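Local coordinates for penicillin binding protein 2X (Streptococcus thermophilus, PDB 5U47) that probably cross-links the peptides of cell-wall peptidoglycan at the division septum as a transpeptidase, and binds penicillin, at residues Val251-Gly256 with Glu540-Val545. The protein carries 1 engineered substitution. Sequence-based numbering, arbitrary orientation.
Sequences VNAKTG and EYIMYV
Ile542 N gives Val251 O a nearly straight hydrogen bond of 2.8 Å in the carbonyl plane, and the CA-H of Tyr541 makes a weak contact with the same oxygen, Tyr541 CA to Val251 O 3.4 Å. The return bond, Val251 N to Ile542 O, is equally short at 2.8 Å and closes an antiparallel hydrogen-bonded pair. The beta-branched side chains of Val251 and Ile542, well suited to extended backbone, lie on one face of the sheet, with Val251 CB 4.3 Å from Ile542 CB; on that face Ile542 also meets Ser427 of the helix 416-427. Asn252 and Tyr541 form the next, non-hydrogen-bonded pair on the other face, where the tyrosine side chain touches Leu566 and Met570 of the helix 558-572.

Beyond this pair the strand 245-252 ends and its chain turns away. Ala253 N still reaches Glu540 O at 2.9 Å, but from about 50° above the carbonyl plane. The small methyl of Ala253 fits close over that carbonyl, and Ala253 CB touches Ile542 CG1 at 3.9 Å. Asn252 starts the turn: with CG anti to its own N (chi1 -180°), Asn252 OD1 is carried round to accept from Lys254 N at 2.8 Å, an Asx turn, while Gly256, at backbone angles that favour glycine, returns its N to Asn252 O. Lys254 lays its CE against the Glu540 carboxylate, OE2 at 3.4 Å, yet its NZ makes its salt bridge with Asp538. Glu540 and Tyr541 both make backbone hydrogen bonds to Val534 of the strand 526-534, a classic beta bulge. The whole joins the first and last strands of the five-stranded antiparallel sheet, neighbours despite their distance in sequence, as in the transpeptidase fold shared with serine beta-lactamases.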
# COMPACT_ATOMS: atom_id res chain seq x y z
N VAL A 251 -7.89 -1.75 8.28
CA VAL A 251 -7.89 -2.99 7.51
C VAL A 251 -9.10 -3.82 7.85
O VAL A 251 -9.55 -3.86 9.02
CB VAL A 251 -6.62 -3.83 7.85
CG1 VAL A 251 -6.61 -5.17 7.12
CG2 VAL A 251 -5.35 -3.05 7.50
N ASN A 252 -9.64 -4.50 6.84
CA ASN A 252 -10.74 -5.44 7.03
C ASN A 252 -10.12 -6.66 7.70
O ASN A 252 -9.25 -7.33 7.13
CB ASN A 252 -11.39 -5.80 5.69
CG ASN A 252 -12.55 -6.77 5.84
OD1 ASN A 252 -12.47 -7.76 6.57
ND2 ASN A 252 -13.64 -6.49 5.14
N ALA A 253 -10.59 -6.95 8.91
CA ALA A 253 -10.06 -8.03 9.74
C ALA A 253 -10.25 -9.41 9.18
O ALA A 253 -9.52 -10.31 9.56
CB ALA A 253 -10.69 -7.97 11.12
N LYS A 254 -11.22 -9.58 8.30
CA LYS A 254 -11.52 -10.88 7.73
C LYS A 254 -10.94 -11.09 6.34
O LYS A 254 -10.89 -12.22 5.89
CB LYS A 254 -13.05 -11.07 7.62
CG LYS A 254 -13.79 -11.02 8.95
CD LYS A 254 -15.28 -11.12 8.70
CE LYS A 254 -16.10 -11.00 9.97
NZ LYS A 254 -15.98 -12.18 10.85
N THR A 255 -10.52 -10.01 5.67
CA THR A 255 -10.03 -10.13 4.29
C THR A 255 -8.63 -9.59 4.04
O THR A 255 -8.04 -9.91 3.00
CB THR A 255 -10.95 -9.41 3.29
OG1 THR A 255 -10.88 -8.00 3.50
CG2 THR A 255 -12.41 -9.89 3.41
N GLY A 256 -8.12 -8.77 4.95
CA GLY A 256 -6.81 -8.16 4.75
C GLY A 256 -6.81 -6.92 3.85
O GLY A 256 -5.76 -6.34 3.59
N GLU A 540 -14.21 -7.15 12.85
CA GLU A 540 -14.58 -6.72 11.51
C GLU A 540 -13.49 -5.82 10.96
O GLU A 540 -13.15 -5.93 9.78
CB GLU A 540 -15.91 -5.97 11.53
CG GLU A 540 -17.11 -6.78 12.01
CD GLU A 540 -17.55 -7.84 11.01
OE1 GLU A 540 -17.22 -7.72 9.81
OE2 GLU A 540 -18.26 -8.77 11.42
N TYR A 541 -12.95 -4.96 11.81
CA TYR A 541 -11.93 -4.00 11.43
C TYR A 541 -10.74 -3.96 12.41
O TYR A 541 -10.89 -4.20 13.63
CB TYR A 541 -12.55 -2.57 11.31
CG TYR A 541 -13.71 -2.57 10.36
CD1 TYR A 541 -13.52 -2.72 8.99
CD2 TYR A 541 -15.00 -2.51 10.83
CE1 TYR A 541 -14.60 -2.78 8.12
CE2 TYR A 541 -16.08 -2.58 9.98
CZ TYR A 541 -15.88 -2.71 8.63
OH TYR A 541 -16.98 -2.77 7.82
N ILE A 542 -9.57 -3.68 11.84
CA ILE A 542 -8.33 -3.49 12.57
C ILE A 542 -7.89 -2.07 12.22
O ILE A 542 -7.96 -1.65 11.04
CB ILE A 542 -7.19 -4.41 12.07
CG1 ILE A 542 -7.55 -5.88 12.21
CG2 ILE A 542 -5.90 -4.14 12.85
CD1 ILE A 542 -6.66 -6.79 11.37
N MET A 543 -7.42 -1.33 13.21
CA MET A 543 -6.85 -0.02 12.98
C MET A 543 -5.51 0.07 13.70
O MET A 543 -5.37 -0.37 14.84
CB MET A 543 -7.80 1.08 13.43
CG MET A 543 -7.31 2.46 13.05
SD MET A 543 -8.59 3.70 13.29
CE MET A 543 -7.79 5.09 12.51
N TYR A 544 -4.53 0.65 13.03
CA TYR A 544 -3.18 0.81 13.59
C TYR A 544 -2.74 2.25 13.39
O TYR A 544 -2.77 2.76 12.26
CB TYR A 544 -2.23 -0.16 12.90
CG TYR A 544 -0.78 -0.14 13.34
CD1 TYR A 544 -0.42 -0.24 14.68
CD2 TYR A 544 0.24 -0.17 12.40
CE1 TYR A 544 0.91 -0.28 15.07
CE2 TYR A 544 1.57 -0.21 12.79
CZ TYR A 544 1.90 -0.27 14.12
OH TYR A 544 3.23 -0.31 14.51
N VAL A 545 -2.33 2.89 14.48
CA VAL A 545 -1.93 4.29 14.47
C VAL A 545 -0.58 4.45 15.13
O VAL A 545 -0.32 3.81 16.15
CB VAL A 545 -2.97 5.15 15.22
CG1 VAL A 545 -2.58 6.62 15.23
CG2 VAL A 545 -4.34 4.97 14.59